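Local coordinates for protein type I site-specific restriction-modification system, R (Restriction) subunit (Vibrio vulnificus, PDB 3H1T) that probably couples ATP hydrolysis to DNA translocation as the motor-bearing restriction subunit of a type I restriction-modification enzyme, here represented by a large fragment, at residues L164-H172 with F216-W227. Numbering follows the deposited sequence.
Sequences LDTLLSPYH and FQISWKLWSARW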
loop_
_atom_site.group_PDB
_atom_site.type_symbol
_atom_site.label_atom_id
_atom_site.label_comp_id
_atom_site.label_asym_id
_atom_site.label_seq_id
_atom_site.Cartn_x
_atom_site.Cartn_y
_atom_site.Cartn_z
ATOM N N LEU A 164 -12.912 21.392 14.409
ATOM C CA LEU A 164 -13.902 20.367 14.106
ATOM C C LEU A 164 -14.310 20.309 12.632
ATOM O O LEU A 164 -14.587 19.233 12.107
ATOM C CB LEU A 164 -15.156 20.569 14.959
ATOM C CG LEU A 164 -14.969 20.299 16.450
ATOM C CD1 LEU A 164 -16.290 20.501 17.193
ATOM C CD2 LEU A 164 -14.459 18.874 16.632
ATOM N N ASP A 165 -14.344 21.455 11.959
ATOM C CA ASP A 165 -14.760 21.461 10.562
ATOM C C ASP A 165 -13.672 20.965 9.630
ATOM O O ASP A 165 -13.949 20.603 8.480
ATOM C CB ASP A 165 -15.209 22.854 10.124
ATOM C CG ASP A 165 -16.180 23.488 11.104
ATOM O OD1 ASP A 165 -15.716 24.096 12.102
ATOM O OD2 ASP A 165 -17.407 23.374 10.873
ATOM N N THR A 166 -12.431 20.960 10.098
ATOM C CA THR A 166 -11.373 20.455 9.256
ATOM C C THR A 166 -11.403 18.949 9.442
ATOM O O THR A 166 -11.344 18.194 8.470
ATOM C CB THR A 166 -10.010 21.006 9.657
ATOM O OG1 THR A 166 -10.082 22.434 9.718
ATOM C CG2 THR A 166 -8.966 20.621 8.611
ATOM N N LEU A 167 -11.545 18.514 10.689
ATOM C CA LEU A 167 -11.592 17.096 10.997
ATOM C C LEU A 167 -12.689 16.403 10.211
ATOM O O LEU A 167 -12.524 15.253 9.806
ATOM C CB LEU A 167 -11.839 16.874 12.487
ATOM C CG LEU A 167 -11.653 15.415 12.928
ATOM C CD1 LEU A 167 -10.174 15.179 13.143
ATOM C CD2 LEU A 167 -12.404 15.121 14.220
ATOM N N LEU A 168 -13.801 17.104 9.986
ATOM C CA LEU A 168 -14.929 16.526 9.261
ATOM C C LEU A 168 -15.020 16.969 7.807
ATOM O O LEU A 168 -15.957 16.590 7.105
ATOM C CB LEU A 168 -16.248 16.857 9.956
ATOM C CG LEU A 168 -16.439 16.442 11.421
ATOM C CD1 LEU A 168 -17.829 16.865 11.889
ATOM C CD2 LEU A 168 -16.249 14.935 11.577
ATOM N N SER A 169 -14.059 17.769 7.353
ATOM C CA SER A 169 -14.049 18.242 5.967
ATOM C C SER A 169 -14.218 17.038 5.039
ATOM O O SER A 169 -13.452 16.090 5.113
ATOM C CB SER A 169 -12.722 18.970 5.702
ATOM O OG SER A 169 -12.610 19.411 4.360
ATOM N N PRO A 170 -15.230 17.070 4.151
ATOM C CA PRO A 170 -15.552 16.004 3.190
ATOM C C PRO A 170 -14.442 15.577 2.240
ATOM O O PRO A 170 -13.592 16.385 1.859
ATOM C CB PRO A 170 -16.770 16.572 2.438
ATOM C CG PRO A 170 -17.419 17.479 3.463
ATOM C CD PRO A 170 -16.190 18.182 4.017
ATOM N N TYR A 171 -14.431 14.293 1.891
ATOM C CA TYR A 171 -13.470 13.780 0.936
ATOM C C TYR A 171 -13.968 14.333 -0.381
ATOM O O TYR A 171 -15.029 14.966 -0.460
ATOM C CB TYR A 171 -13.505 12.238 0.815
ATOM C CG TYR A 171 -12.990 11.448 1.981
ATOM C CD1 TYR A 171 -11.994 11.952 2.815
ATOM C CD2 TYR A 171 -13.474 10.177 2.228
ATOM C CE1 TYR A 171 -11.490 11.196 3.881
ATOM C CE2 TYR A 171 -12.983 9.411 3.285
ATOM C CZ TYR A 171 -11.995 9.927 4.108
ATOM O OH TYR A 171 -11.542 9.176 5.163
ATOM N N HIS A 172 -13.204 14.069 -1.425
ATOM C CA HIS A 172 -13.601 14.475 -2.747
ATOM C C HIS A 172 -14.077 13.142 -3.327
ATOM O O HIS A 172 -13.286 12.203 -3.452
ATOM C CB HIS A 172 -12.407 15.032 -3.501
ATOM C CG HIS A 172 -12.731 15.433 -4.901
ATOM N ND1 HIS A 172 -12.710 14.544 -5.953
ATOM C CD2 HIS A 172 -13.150 16.614 -5.414
ATOM C CE1 HIS A 172 -13.103 15.157 -7.053
ATOM N NE2 HIS A 172 -13.377 16.415 -6.753
ATOM N N PHE A 216 -3.645 12.932 -1.697
ATOM C CA PHE A 216 -4.658 13.827 -2.262
ATOM C C PHE A 216 -5.787 14.189 -1.298
ATOM O O PHE A 216 -6.117 15.359 -1.153
ATOM C CB PHE A 216 -5.261 13.212 -3.532
ATOM C CG PHE A 216 -6.492 13.923 -4.032
ATOM C CD1 PHE A 216 -6.387 15.167 -4.645
ATOM C CD2 PHE A 216 -7.760 13.343 -3.886
ATOM C CE1 PHE A 216 -7.521 15.825 -5.102
ATOM C CE2 PHE A 216 -8.904 13.992 -4.345
ATOM C CZ PHE A 216 -8.785 15.235 -4.951
ATOM N N GLN A 217 -6.368 13.201 -0.624
ATOM C CA GLN A 217 -7.471 13.494 0.293
ATOM C C GLN A 217 -7.069 14.278 1.548
ATOM O O GLN A 217 -7.884 15.006 2.112
ATOM C CB GLN A 217 -8.208 12.203 0.679
ATOM C CG GLN A 217 -8.874 11.470 -0.500
ATOM C CD GLN A 217 -10.171 12.124 -0.998
ATOM O OE1 GLN A 217 -10.864 11.570 -1.848
ATOM N NE2 GLN A 217 -10.496 13.295 -0.473
ATOM N N ILE A 218 -5.826 14.140 1.993
ATOM C CA ILE A 218 -5.387 14.901 3.158
ATOM C C ILE A 218 -5.367 16.367 2.710
ATOM O O ILE A 218 -5.903 17.252 3.379
ATOM C CB ILE A 218 -3.958 14.490 3.601
ATOM C CG1 ILE A 218 -3.955 13.049 4.145
ATOM C CG2 ILE A 218 -3.455 15.444 4.677
ATOM C CD1 ILE A 218 -2.555 12.486 4.415
ATOM N N SER A 219 -4.752 16.598 1.551
ATOM C CA SER A 219 -4.639 17.931 0.964
ATOM C C SER A 219 -6.018 18.536 0.749
ATOM O O SER A 219 -6.269 19.677 1.132
ATOM C CB SER A 219 -3.923 17.859 -0.385
ATOM O OG SER A 219 -2.747 17.078 -0.283
ATOM N N TRP A 220 -6.915 17.775 0.139
ATOM C CA TRP A 220 -8.249 18.288 -0.110
ATOM C C TRP A 220 -8.956 18.638 1.204
ATOM O O TRP A 220 -9.477 19.747 1.355
ATOM C CB TRP A 220 -9.061 17.273 -0.922
ATOM C CG TRP A 220 -10.411 17.763 -1.313
ATOM C CD1 TRP A 220 -11.596 17.451 -0.720
ATOM C CD2 TRP A 220 -10.726 18.641 -2.401
ATOM N NE1 TRP A 220 -12.631 18.072 -1.369
ATOM C CE2 TRP A 220 -12.126 18.810 -2.406
ATOM C CE3 TRP A 220 -9.960 19.303 -3.370
ATOM C CZ2 TRP A 220 -12.785 19.609 -3.350
ATOM C CZ3 TRP A 220 -10.615 20.100 -4.312
ATOM C CH2 TRP A 220 -12.017 20.244 -4.290
ATOM N N LYS A 221 -8.952 17.715 2.163
ATOM C CA LYS A 221 -9.601 17.963 3.446
ATOM C C LYS A 221 -9.127 19.273 4.079
ATOM O O LYS A 221 -9.941 20.145 4.388
ATOM C CB LYS A 221 -9.365 16.792 4.419
ATOM C CG LYS A 221 -10.335 15.620 4.250
ATOM C CD LYS A 221 -10.066 14.477 5.229
ATOM C CE LYS A 221 -10.362 14.854 6.681
ATOM N NZ LYS A 221 -11.811 15.005 6.975
ATOM N N LEU A 222 -7.817 19.418 4.258
ATOM C CA LEU A 222 -7.263 20.625 4.862
ATOM C C LEU A 222 -7.404 21.875 3.990
ATOM O O LEU A 222 -7.639 22.965 4.511
ATOM C CB LEU A 222 -5.793 20.404 5.201
ATOM C CG LEU A 222 -5.494 19.390 6.304
ATOM C CD1 LEU A 222 -4.101 18.827 6.108
ATOM C CD2 LEU A 222 -5.637 20.053 7.654
ATOM N N TRP A 223 -7.276 21.725 2.673
ATOM C CA TRP A 223 -7.382 22.871 1.769
ATOM C C TRP A 223 -8.784 23.478 1.769
ATOM O O TRP A 223 -8.994 24.622 2.180
ATOM C CB TRP A 223 -7.020 22.456 0.340
ATOM C CG TRP A 223 -7.036 23.596 -0.639
ATOM C CD1 TRP A 223 -6.200 24.684 -0.656
ATOM C CD2 TRP A 223 -7.909 23.746 -1.763
ATOM N NE1 TRP A 223 -6.501 25.496 -1.724
ATOM C CE2 TRP A 223 -7.547 24.942 -2.418
ATOM C CE3 TRP A 223 -8.965 22.984 -2.281
ATOM C CZ2 TRP A 223 -8.205 25.392 -3.570
ATOM C CZ3 TRP A 223 -9.619 23.434 -3.429
ATOM C CH2 TRP A 223 -9.234 24.625 -4.058
ATOM N N SER A 224 -9.746 22.699 1.299
ATOM C CA SER A 224 -11.118 23.155 1.232
ATOM C C SER A 224 -11.636 23.690 2.563
ATOM O O SER A 224 -12.552 24.505 2.582
ATOM C CB SER A 224 -12.010 22.013 0.736
ATOM O OG SER A 224 -11.711 20.807 1.414
ATOM N N ALA A 225 -11.047 23.241 3.668
ATOM C CA ALA A 225 -11.473 23.657 5.003
ATOM C C ALA A 225 -10.829 24.970 5.449
ATOM O O ALA A 225 -11.145 25.498 6.524
ATOM C CB ALA A 225 -11.143 22.563 6.006
ATOM N N ARG A 226 -9.927 25.486 4.622
ATOM C CA ARG A 226 -9.221 26.727 4.912
ATOM C C ARG A 226 -8.325 26.572 6.145
ATOM O O ARG A 226 -8.157 27.517 6.920
ATOM C CB ARG A 226 -10.202 27.887 5.155
ATOM C CG ARG A 226 -11.249 28.099 4.068
ATOM C CD ARG A 226 -10.635 28.092 2.673
ATOM N NE ARG A 226 -11.377 28.945 1.745
ATOM C CZ ARG A 226 -11.450 30.270 1.864
ATOM N NH1 ARG A 226 -10.827 30.880 2.870
ATOM N NH2 ARG A 226 -12.143 30.987 0.985
ATOM N N TRP A 227 -7.759 25.381 6.334
ATOM C CA TRP A 227 -6.855 25.126 7.455
ATOM C C TRP A 227 -5.472 25.679 7.129
ATOM O O TRP A 227 -5.079 25.752 5.961
ATOM C CB TRP A 227 -6.704 23.615 7.733
ATOM C CG TRP A 227 -5.443 23.292 8.536
ATOM C CD1 TRP A 227 -5.301 23.337 9.898
ATOM C CD2 TRP A 227 -4.122 23.084 8.006
ATOM N NE1 TRP A 227 -3.975 23.186 10.246
ATOM C CE2 TRP A 227 -3.231 23.032 9.105
ATOM C CE3 TRP A 227 -3.604 22.945 6.707
ATOM C CZ2 TRP A 227 -1.856 22.858 8.946
ATOM C CZ3 TRP A 227 -2.235 22.770 6.550
ATOM C CH2 TRP A 227 -1.377 22.729 7.669
#
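Lys221 and Ser169 exchange hydrogen bonds where segment 164-172, a helical turn and then extended chain, runs antiparallel along helix 211-224, which follows strand 200-205 and the P-loop in the parallel sheet of the first RecA-like domain. Two carbonyls receive Lys221 NZ: Ser169 O at 2.7 Å, 16° from the carbonyl plane, and Leu167 O at 2.9 Å, approached from above its plane. Two bends, at CG-CD and CD-CE, bring NZ to both. In return Ser169 OG donates to Lys221 O at 2.8 Å, on a lone pair in the carbonyl plane; the same carbonyl also takes a weak bond from Ala225 N, before the Schellman motif at Arg226. Packing is tight here: Thr166 CG2 lies 3.5 Å from Leu222 CD2, while Tyr171, whose OH bonds to Asn188 of helix 181-195, sets its ring edge against Lys221 CD.

The rim is looser. Asp165 is exposed, its carboxylate turned from the helix, and the CB of Pro170 points away from it. At the far end the edge of His172 meets the face of Trp220, planes 80° apart, the edge of Phe216 turns toward the His172 face, and His172 CB makes a CH-pi contact over the Trp220 five-membered ring, 3.7 Å from its centroid.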